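Local coordinates for protein decapping nuclease RAI1 (Scheffersomyces stipitis, PDB 5BTO) that hydrolyses NAD caps and other 5' ends of RNA, including triphosphates, with the aid of a divalent metal cation, and stabilises and stimulates the exoribonuclease RAT1, at residues L124-N129 with K275-W280; A281-M286 with Y308-I313; G38-D43 with M87-T92. All blocks are in the same frame, centred on the assembly; numbering follows the deposited sequence.

Contact 1 (L124-N129 with K275-W280); sequences LPYNLN and KLFKTW
Tyr126 and Phe277 mark the closest backbone approach, 9.2 Å between CA atoms, where the loop that leaves a short 3-10 turn passes the middle of helix 266-286; the gap is bridged by side chains. The two rings form an offset edge-to-face pair, with planes at 79° and centroids 5.7 Å apart. The edge of Tyr126 is turned to the Phe277 face but displaced, so that Tyr126 CD2 comes nearest the ring's end, 3.8 Å from Phe277 CZ. Beside the rings the contact is polar. Lys278 NZ donates to Asn127 OD1 at 2.8 Å, arriving from above the carbonyl plane, 45° out of it. The lysine chain runs extended until it bends at its last torsion (chi4 85°), which turns NZ to the amide. A water bridges the two side chains, accepting from Lys278 NZ and, at 3.1 Å between its O and Asn127 ND2, from the amide. Asn127 ND2 also donates to Ala123 O, so both the oxygen and the nitrogen of the amide have partners. Around this largely buried contact, Tyr126 reaches Thr335 at helix 333-350, Phe277 rests on Ile317 of helix 313-318, and both rings touch Ile331, while Leu276 and Thr279 pack on Tyr293 and Val291 of strand 290-296.

Contact 2 (A281-M286 with Y308-I313); sequences AQCFLM and YKTEEI
Cys283 and Thr310 meet where a helix of the PD-(D/E)XK nuclease fold, 266-286, packs beside the end of strand 302-309, an outermost strand of the four-stranded sheet; their CA atoms are 6.7 Å apart. The contact across the segments is van der Waals packing over a small area. Cys283 CB faces both branches of Thr310, 3.7 Å from its OG1 and 3.8 Å from its CG2. With CG2 anti to the backbone N of Thr310, the methyl extends to the helix and also comes within 4.0 Å of Phe284 N.

Hydrogen bonds shape each partner separately. Thr310 OG1 bonds to Ile288 O, in the turn that follows the helix, which ties down the hydroxyl beside Cys283. The chain bends from strand into a 3-10 turn at Thr310, and the Glu312 carboxylate folds back so that OE2 receives Lys309 N at 2.9 Å. On the helix, Gln282, a substrate-binding residue, accepts from Lys258 NZ through OE1, while Cys283 touches the metal ligand Glu256, which places this part of the helix beside the substrate and metal site.

Charge pairing appears within the turn, where Lys309 NZ and Glu311 OE2, both on exposed residues, make a weak salt bridge at 3.4 Å.

Contact 3 (G38-D43 with M87-T92); sequences GEFVYD and MKCLLT
Beside the substrate site of this PD-(D/E)XK nuclease, Phe40 of edge strand 40-41 of the large mixed sheet and Tyr42 just after that strand pack on the first turns of helix 87-101. Cys89 of that helix also touches Tyr114, a substrate-binding residue. The contact is made by two aromatic rings, each with a helix side chain over one face.

Phe40 receives Cys89. CB stands almost above the ring centre, 3.9 Å from the centroid and 9° off the normal, a CH-pi contact. Cys89 SG lies obliquely to the same ring, 4.2 Å from its centroid, a sulfur-aromatic contact. The cysteine's chi1 of 56° puts SG between its backbone N and carbonyl carbon and brings it to within 3.7 Å of Phe40 CE1.

Tyr42 takes Thr92 in a similar way. Thr92 CG2 is 3.7 Å from the ring centroid, displaced toward the rim, and the two side chains cross at about a right angle. The phenol oxygen, Tyr42 OH, comes to 3.3 Å from Cys89 CB. Phe32 of strand 27-34 packs against Phe40, Tyr42 and Cys89 alike.

A hydroxyl bond supports the Thr92 rotamer that aims CG2 at the ring: Thr92 OG1 donates to Lys88 O at 2.9 Å, from the face of that carbonyl opposite to Thr92 N.

Overall arrangement
From the N terminus, contact 3 closes first, joining edge strand 40-41 of the large sheet to helix 87-101 over a span with little regular structure. Contact 1 then makes the longest closure: the loop after helix 115-123 meets helix 266-286 across 145 intervening residues. Contact 2 opens on the next turns of that same helix and returns after strands 290-296 and 302-309. All three lie in series, with none nested or crossing. Contacts 1 and 2 touch through Trp280 and Leu276, which pack on Ile313, and Trp280 also on Thr310. Contact 3 stands apart, its centre about 29 Å from that of contact 1, on the opposite side of the chain's centre.

Contact 1 (L124-N129 with K275-W280)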
loop_
_atom_site.group_PDB
_atom_site.type_symbol
_atom_site.label_atom_id
_atom_site.label_comp_id
_atom_site.label_asym_id
_atom_site.label_seq_id
_atom_site.Cartn_x
_atom_site.Cartn_y
_atom_site.Cartn_z
ATOM N N LEU A 124 1.169 7.071 -12.422
ATOM C CA LEU A 124 2.320 6.434 -11.763
ATOM C C LEU A 124 2.385 4.894 -11.815
ATOM O O LEU A 124 3.450 4.339 -12.070
ATOM C CB LEU A 124 2.439 6.955 -10.306
ATOM C CG LEU A 124 3.610 6.472 -9.439
ATOM C CD1 LEU A 124 3.985 7.525 -8.385
ATOM C CD2 LEU A 124 3.296 5.127 -8.760
ATOM N N PRO A 125 1.260 4.200 -11.574
ATOM C CA PRO A 125 1.332 2.730 -11.538
ATOM C C PRO A 125 1.898 2.115 -12.820
ATOM O O PRO A 125 2.410 0.987 -12.779
ATOM C CB PRO A 125 -0.129 2.312 -11.377
ATOM C CG PRO A 125 -0.770 3.467 -10.674
ATOM C CD PRO A 125 -0.082 4.695 -11.217
ATOM N N TYR A 126 1.788 2.832 -13.938
ATOM C CA TYR A 126 2.210 2.286 -15.232
ATOM C C TYR A 126 3.420 3.038 -15.777
ATOM O O TYR A 126 3.806 2.883 -16.941
ATOM C CB TYR A 126 1.031 2.253 -16.218
ATOM C CG TYR A 126 -0.107 1.454 -15.624
ATOM C CD1 TYR A 126 0.051 0.093 -15.342
ATOM C CD2 TYR A 126 -1.308 2.059 -15.269
ATOM C CE1 TYR A 126 -0.971 -0.642 -14.761
ATOM C CE2 TYR A 126 -2.332 1.323 -14.690
ATOM C CZ TYR A 126 -2.155 -0.024 -14.438
ATOM O OH TYR A 126 -3.169 -0.755 -13.858
ATOM N N ASN A 127 4.039 3.813 -14.895
ATOM C CA ASN A 127 5.230 4.587 -15.221
ATOM C C ASN A 127 6.220 4.561 -14.065
ATOM O O ASN A 127 6.633 5.606 -13.554
ATOM C CB ASN A 127 4.836 6.021 -15.571
ATOM C CG ASN A 127 4.136 6.100 -16.907
ATOM O OD1 ASN A 127 4.786 6.062 -17.948
ATOM N ND2 ASN A 127 2.808 6.153 -16.890
ATOM N N LEU A 128 6.606 3.357 -13.664
ATOM C CA LEU A 128 7.348 3.189 -12.414
ATOM C C LEU A 128 8.809 3.632 -12.486
ATOM O O LEU A 128 9.515 3.615 -11.480
ATOM C CB LEU A 128 7.249 1.746 -11.905
ATOM C CG LEU A 128 5.833 1.289 -11.539
ATOM C CD1 LEU A 128 5.765 -0.224 -11.388
ATOM C CD2 LEU A 128 5.359 1.986 -10.274
ATOM N N ASN A 129 9.266 4.028 -13.667
ATOM C CA ASN A 129 10.632 4.515 -13.807
ATOM C C ASN A 129 10.730 6.035 -13.740
ATOM O O ASN A 129 11.830 6.581 -13.765
ATOM C CB ASN A 129 11.250 4.016 -15.113
ATOM C CG ASN A 129 11.327 2.509 -15.170
ATOM O OD1 ASN A 129 11.686 1.855 -14.187
ATOM N ND2 ASN A 129 10.971 1.942 -16.317
ATOM N N LYS A 275 1.398 6.939 -24.519
ATOM C CA LYS A 275 1.049 8.342 -24.724
ATOM C C LYS A 275 -0.452 8.530 -24.592
ATOM O O LYS A 275 -0.923 9.503 -23.999
ATOM C CB LYS A 275 1.506 8.824 -26.109
ATOM C CG LYS A 275 3.021 8.863 -26.310
ATOM C CD LYS A 275 3.373 9.316 -27.730
ATOM C CE LYS A 275 4.862 9.197 -28.010
ATOM N NZ LYS A 275 5.178 9.644 -29.394
ATOM N N LEU A 276 -1.207 7.603 -25.167
ATOM C CA LEU A 276 -2.660 7.691 -25.159
ATOM C C LEU A 276 -3.193 7.605 -23.730
ATOM O O LEU A 276 -4.135 8.317 -23.371
ATOM C CB LEU A 276 -3.269 6.591 -26.046
ATOM C CG LEU A 276 -4.785 6.628 -26.279
ATOM C CD1 LEU A 276 -5.194 7.904 -27.023
ATOM C CD2 LEU A 276 -5.230 5.401 -27.069
ATOM N N PHE A 277 -2.584 6.746 -22.907
ATOM C CA PHE A 277 -2.966 6.666 -21.500
ATOM C C PHE A 277 -2.693 7.992 -20.782
ATOM O O PHE A 277 -3.537 8.476 -20.030
ATOM C CB PHE A 277 -2.195 5.531 -20.809
ATOM C CG PHE A 277 -2.365 5.505 -19.302
ATOM C CD1 PHE A 277 -3.615 5.338 -18.739
ATOM C CD2 PHE A 277 -1.261 5.614 -18.477
ATOM C CE1 PHE A 277 -3.776 5.306 -17.353
ATOM C CE2 PHE A 277 -1.399 5.582 -17.092
ATOM C CZ PHE A 277 -2.664 5.425 -16.530
ATOM N N LYS A 278 -1.515 8.574 -21.000
ATOM C CA LYS A 278 -1.219 9.878 -20.398
ATOM C C LYS A 278 -2.199 10.956 -20.873
ATOM O O LYS A 278 -2.637 11.793 -20.095
ATOM C CB LYS A 278 0.228 10.302 -20.641
ATOM C CG LYS A 278 1.231 9.572 -19.733
ATOM C CD LYS A 278 2.643 10.137 -19.876
ATOM C CE LYS A 278 3.667 9.346 -19.054
ATOM N NZ LYS A 278 4.187 8.136 -19.778
ATOM N N THR A 279 -2.537 10.932 -22.159
ATOM C CA THR A 279 -3.515 11.873 -22.678
ATOM C C THR A 279 -4.885 11.666 -22.028
ATOM O O THR A 279 -5.559 12.633 -21.663
ATOM C CB THR A 279 -3.630 11.777 -24.209
ATOM O OG1 THR A 279 -2.388 12.176 -24.795
ATOM C CG2 THR A 279 -4.771 12.690 -24.743
ATOM N N TRP A 280 -5.311 10.416 -21.891
ATOM C CA TRP A 280 -6.560 10.138 -21.190
ATOM C C TRP A 280 -6.509 10.740 -19.772
ATOM O O TRP A 280 -7.454 11.395 -19.311
ATOM C CB TRP A 280 -6.843 8.624 -21.105
ATOM C CG TRP A 280 -7.965 8.373 -20.154
ATOM C CD1 TRP A 280 -9.303 8.529 -20.398
ATOM C CD2 TRP A 280 -7.850 8.021 -18.764
ATOM N NE1 TRP A 280 -10.026 8.274 -19.256
ATOM C CE2 TRP A 280 -9.157 7.960 -18.242
ATOM C CE3 TRP A 280 -6.767 7.738 -17.924
ATOM C CZ2 TRP A 280 -9.411 7.621 -16.913
ATOM C CZ3 TRP A 280 -7.021 7.410 -16.602
ATOM C CH2 TRP A 280 -8.331 7.348 -16.113
HETATM O O HOH W 1 1.985 6.183 -19.865
#

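Contact 2 (A281-M286 with Y308-I313)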
loop_
_atom_site.group_PDB
_atom_site.type_symbol
_atom_site.label_atom_id
_atom_site.label_comp_id
_atom_site.label_asym_id
_atom_site.label_seq_id
_atom_site.Cartn_x
_atom_site.Cartn_y
_atom_site.Cartn_z
ATOM N N ALA A 281 -5.405 10.504 -19.078
ATOM C CA ALA A 281 -5.295 10.985 -17.699
ATOM C C ALA A 281 -5.444 12.501 -17.637
ATOM O O ALA A 281 -6.189 13.017 -16.804
ATOM C CB ALA A 281 -3.969 10.543 -17.062
ATOM N N GLN A 282 -4.735 13.207 -18.518
ATOM C CA GLN A 282 -4.776 14.671 -18.565
ATOM C C GLN A 282 -6.178 15.184 -18.842
ATOM O O GLN A 282 -6.668 16.110 -18.184
ATOM C CB GLN A 282 -3.869 15.191 -19.679
ATOM C CG GLN A 282 -2.398 15.015 -19.429
ATOM C CD GLN A 282 -1.571 15.506 -20.596
ATOM O OE1 GLN A 282 -2.057 16.273 -21.437
ATOM N NE2 GLN A 282 -0.319 15.068 -20.661
ATOM N N CYS A 283 -6.824 14.578 -19.825
ATOM C CA CYS A 283 -8.142 15.030 -20.254
ATOM C C CYS A 283 -9.221 14.671 -19.250
ATOM O O CYS A 283 -10.116 15.477 -18.978
ATOM C CB CYS A 283 -8.472 14.467 -21.634
ATOM S SG CYS A 283 -7.442 15.219 -22.913
ATOM N N PHE A 284 -9.120 13.472 -18.676
ATOM C CA PHE A 284 -10.089 13.024 -17.685
ATOM C C PHE A 284 -10.086 13.944 -16.461
ATOM O O PHE A 284 -11.147 14.349 -15.970
ATOM C CB PHE A 284 -9.788 11.583 -17.262
ATOM C CG PHE A 284 -10.700 11.068 -16.205
ATOM C CD1 PHE A 284 -11.960 10.608 -16.528
ATOM C CD2 PHE A 284 -10.296 11.039 -14.879
ATOM C CE1 PHE A 284 -12.805 10.130 -15.552
ATOM C CE2 PHE A 284 -11.141 10.564 -13.894
ATOM C CZ PHE A 284 -12.395 10.108 -14.231
ATOM N N LEU A 285 -8.895 14.259 -15.966
ATOM C CA LEU A 285 -8.764 15.141 -14.807
ATOM C C LEU A 285 -9.299 16.534 -15.074
ATOM O O LEU A 285 -9.867 17.166 -14.172
ATOM C CB LEU A 285 -7.309 15.234 -14.350
ATOM C CG LEU A 285 -6.727 13.971 -13.722
ATOM C CD1 LEU A 285 -5.230 14.146 -13.473
ATOM C CD2 LEU A 285 -7.453 13.668 -12.418
ATOM N N MET A 286 -9.125 17.021 -16.303
ATOM C CA MET A 286 -9.549 18.378 -16.635
ATOM C C MET A 286 -10.980 18.466 -17.154
ATOM O O MET A 286 -11.480 19.571 -17.356
ATOM C CB MET A 286 -8.630 18.997 -17.695
ATOM C CG MET A 286 -7.325 19.575 -17.160
ATOM S SD MET A 286 -7.506 20.889 -15.940
ATOM C CE MET A 286 -8.054 22.304 -16.895
ATOM N N TYR A 308 -10.794 11.289 -30.945
ATOM C CA TYR A 308 -11.210 10.410 -29.860
ATOM C C TYR A 308 -12.177 11.145 -28.953
ATOM O O TYR A 308 -12.038 12.346 -28.757
ATOM C CB TYR A 308 -10.005 10.012 -28.988
ATOM C CG TYR A 308 -8.979 9.168 -29.684
ATOM C CD1 TYR A 308 -8.091 9.729 -30.591
ATOM C CD2 TYR A 308 -8.884 7.805 -29.425
ATOM C CE1 TYR A 308 -7.148 8.955 -31.240
ATOM C CE2 TYR A 308 -7.948 7.028 -30.074
ATOM C CZ TYR A 308 -7.083 7.612 -30.980
ATOM O OH TYR A 308 -6.139 6.857 -31.638
ATOM N N LYS A 309 -13.144 10.435 -28.384
ATOM C CA LYS A 309 -13.795 10.962 -27.191
ATOM C C LYS A 309 -13.054 10.394 -25.988
ATOM O O LYS A 309 -12.731 9.212 -25.951
ATOM C CB LYS A 309 -15.299 10.671 -27.136
ATOM C CG LYS A 309 -15.741 9.230 -27.160
ATOM C CD LYS A 309 -17.272 9.181 -27.017
ATOM C CE LYS A 309 -17.807 7.755 -27.017
ATOM N NZ LYS A 309 -19.276 7.721 -26.771
ATOM N N THR A 310 -12.756 11.251 -25.021
ATOM C CA THR A 310 -11.975 10.837 -23.863
ATOM C C THR A 310 -12.543 9.574 -23.219
ATOM O O THR A 310 -11.798 8.657 -22.838
ATOM C CB THR A 310 -11.897 11.990 -22.854
ATOM O OG1 THR A 310 -11.314 13.125 -23.503
ATOM C CG2 THR A 310 -11.033 11.607 -21.636
ATOM N N GLU A 311 -13.863 9.502 -23.119
ATOM C CA GLU A 311 -14.486 8.403 -22.387
ATOM C C GLU A 311 -14.358 7.044 -23.076
ATOM O O GLU A 311 -14.618 6.018 -22.452
ATOM C CB GLU A 311 -15.953 8.713 -22.095
ATOM C CG GLU A 311 -16.806 8.915 -23.334
ATOM C CD GLU A 311 -18.256 9.225 -22.998
ATOM O OE1 GLU A 311 -18.631 9.125 -21.809
ATOM O OE2 GLU A 311 -19.021 9.568 -23.922
ATOM N N GLU A 312 -13.990 7.031 -24.362
ATOM C CA GLU A 312 -13.833 5.759 -25.069
ATOM C C GLU A 312 -12.406 5.213 -24.970
ATOM O O GLU A 312 -12.154 4.066 -25.338
ATOM C CB GLU A 312 -14.277 5.861 -26.538
ATOM C CG GLU A 312 -13.261 6.506 -27.478
ATOM C CD GLU A 312 -13.824 6.741 -28.882
ATOM O OE1 GLU A 312 -14.557 5.859 -29.391
ATOM O OE2 GLU A 312 -13.538 7.808 -29.475
ATOM N N ILE A 313 -11.480 6.014 -24.447
ATOM C CA ILE A 313 -10.084 5.586 -24.425
ATOM C C ILE A 313 -9.813 4.385 -23.497
ATOM O O ILE A 313 -9.078 3.472 -23.868
ATOM C CB ILE A 313 -9.107 6.752 -24.115
ATOM C CG1 ILE A 313 -9.133 7.776 -25.264
ATOM C CG2 ILE A 313 -7.687 6.214 -23.918
ATOM C CD1 ILE A 313 -8.344 9.053 -24.986
#

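Contact 3 (G38-D43 with M87-T92)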
loop_
_atom_site.group_PDB
_atom_site.type_symbol
_atom_site.label_atom_id
_atom_site.label_comp_id
_atom_site.label_asym_id
_atom_site.label_seq_id
_atom_site.Cartn_x
_atom_site.Cartn_y
_atom_site.Cartn_z
ATOM N N GLY A 38 5.395 36.382 -23.510
ATOM C CA GLY A 38 5.655 35.684 -22.262
ATOM C C GLY A 38 5.042 36.366 -21.053
ATOM O O GLY A 38 5.320 35.997 -19.911
ATOM N N GLU A 39 4.207 37.368 -21.305
ATOM C CA GLU A 39 3.518 38.080 -20.234
ATOM C C GLU A 39 2.193 37.397 -19.899
ATOM O O GLU A 39 1.555 36.800 -20.768
ATOM C CB GLU A 39 3.269 39.532 -20.642
ATOM C CG GLU A 39 4.534 40.313 -20.978
ATOM C CD GLU A 39 5.348 40.683 -19.749
ATOM O OE1 GLU A 39 4.792 40.663 -18.631
ATOM O OE2 GLU A 39 6.546 41.000 -19.902
ATOM N N PHE A 40 1.775 37.487 -18.641
ATOM C CA PHE A 40 0.526 36.857 -18.222
ATOM C C PHE A 40 -0.685 37.772 -18.378
ATOM O O PHE A 40 -0.592 38.987 -18.163
ATOM C CB PHE A 40 0.641 36.320 -16.792
ATOM C CG PHE A 40 1.527 35.115 -16.681
ATOM C CD1 PHE A 40 1.052 33.860 -17.024
ATOM C CD2 PHE A 40 2.838 35.238 -16.264
ATOM C CE1 PHE A 40 1.864 32.749 -16.940
ATOM C CE2 PHE A 40 3.659 34.127 -16.175
ATOM C CZ PHE A 40 3.171 32.882 -16.513
ATOM N N VAL A 41 -1.808 37.172 -18.774
ATOM C CA VAL A 41 -3.063 37.888 -18.999
ATOM C C VAL A 41 -4.126 37.326 -18.063
ATOM O O VAL A 41 -4.331 36.113 -18.018
ATOM C CB VAL A 41 -3.537 37.696 -20.443
ATOM C CG1 VAL A 41 -4.772 38.547 -20.723
ATOM C CG2 VAL A 41 -2.407 38.013 -21.410
ATOM N N TYR A 42 -4.804 38.203 -17.321
ATOM C CA TYR A 42 -5.723 37.771 -16.260
ATOM C C TYR A 42 -7.177 38.196 -16.443
ATOM O O TYR A 42 -8.073 37.614 -15.827
ATOM C CB TYR A 42 -5.225 38.247 -14.885
ATOM C CG TYR A 42 -3.880 37.671 -14.507
ATOM C CD1 TYR A 42 -3.764 36.343 -14.123
ATOM C CD2 TYR A 42 -2.727 38.450 -14.541
ATOM C CE1 TYR A 42 -2.540 35.804 -13.783
ATOM C CE2 TYR A 42 -1.488 37.915 -14.199
ATOM C CZ TYR A 42 -1.407 36.588 -13.821
ATOM O OH TYR A 42 -0.197 36.027 -13.479
ATOM N N ASP A 43 -7.410 39.214 -17.275
ATOM C CA ASP A 43 -8.764 39.700 -17.521
ATOM C C ASP A 43 -9.548 38.663 -18.302
ATOM O O ASP A 43 -9.095 38.207 -19.356
ATOM C CB ASP A 43 -8.735 41.011 -18.303
ATOM C CG ASP A 43 -10.124 41.548 -18.587
ATOM O OD1 ASP A 43 -10.704 41.187 -19.629
ATOM O OD2 ASP A 43 -10.646 42.330 -17.766
ATOM N N MET A 87 3.291 28.554 -9.306
ATOM C CA MET A 87 2.162 28.789 -8.424
ATOM C C MET A 87 1.831 30.287 -8.356
ATOM O O MET A 87 0.698 30.659 -8.073
ATOM C CB MET A 87 2.438 28.211 -7.029
ATOM C CG MET A 87 1.273 28.299 -6.038
ATOM S SD MET A 87 -0.239 27.411 -6.504
ATOM C CE MET A 87 0.373 25.747 -6.703
ATOM N N LYS A 88 2.815 31.139 -8.636
ATOM C CA LYS A 88 2.632 32.583 -8.509
ATOM C C LYS A 88 1.529 33.105 -9.428
ATOM O O LYS A 88 0.638 33.848 -8.996
ATOM C CB LYS A 88 3.936 33.324 -8.811
ATOM C CG LYS A 88 5.094 32.941 -7.914
ATOM C CD LYS A 88 6.370 33.653 -8.342
ATOM C CE LYS A 88 7.528 33.300 -7.429
ATOM N NZ LYS A 88 7.805 31.834 -7.408
ATOM N N CYS A 89 1.593 32.731 -10.700
ATOM C CA CYS A 89 0.577 33.183 -11.649
ATOM C C CYS A 89 -0.796 32.580 -11.335
ATOM O O CYS A 89 -1.816 33.261 -11.438
ATOM C CB CYS A 89 0.996 32.937 -13.112
ATOM S SG CYS A 89 1.431 31.239 -13.580
ATOM N N LEU A 90 -0.821 31.309 -10.948
ATOM C CA LEU A 90 -2.065 30.682 -10.519
ATOM C C LEU A 90 -2.677 31.455 -9.344
ATOM O O LEU A 90 -3.879 31.738 -9.330
ATOM C CB LEU A 90 -1.843 29.204 -10.160
ATOM C CG LEU A 90 -3.053 28.443 -9.612
ATOM C CD1 LEU A 90 -4.270 28.620 -10.534
ATOM C CD2 LEU A 90 -2.721 26.951 -9.409
ATOM N N LEU A 91 -1.859 31.795 -8.356
ATOM C CA LEU A 91 -2.377 32.542 -7.209
ATOM C C LEU A 91 -2.828 33.944 -7.590
ATOM O O LEU A 91 -3.782 34.466 -7.019
ATOM C CB LEU A 91 -1.343 32.620 -6.089
ATOM C CG LEU A 91 -1.030 31.249 -5.509
ATOM C CD1 LEU A 91 -0.033 31.387 -4.373
ATOM C CD2 LEU A 91 -2.307 30.565 -5.040
ATOM N N THR A 92 -2.138 34.559 -8.542
ATOM C CA THR A 92 -2.566 35.872 -9.024
ATOM C C THR A 92 -3.965 35.771 -9.641
ATOM O O THR A 92 -4.849 36.575 -9.346
ATOM C CB THR A 92 -1.569 36.462 -10.040
ATOM O OG1 THR A 92 -0.284 36.612 -9.415
ATOM C CG2 THR A 92 -2.051 37.832 -10.543
#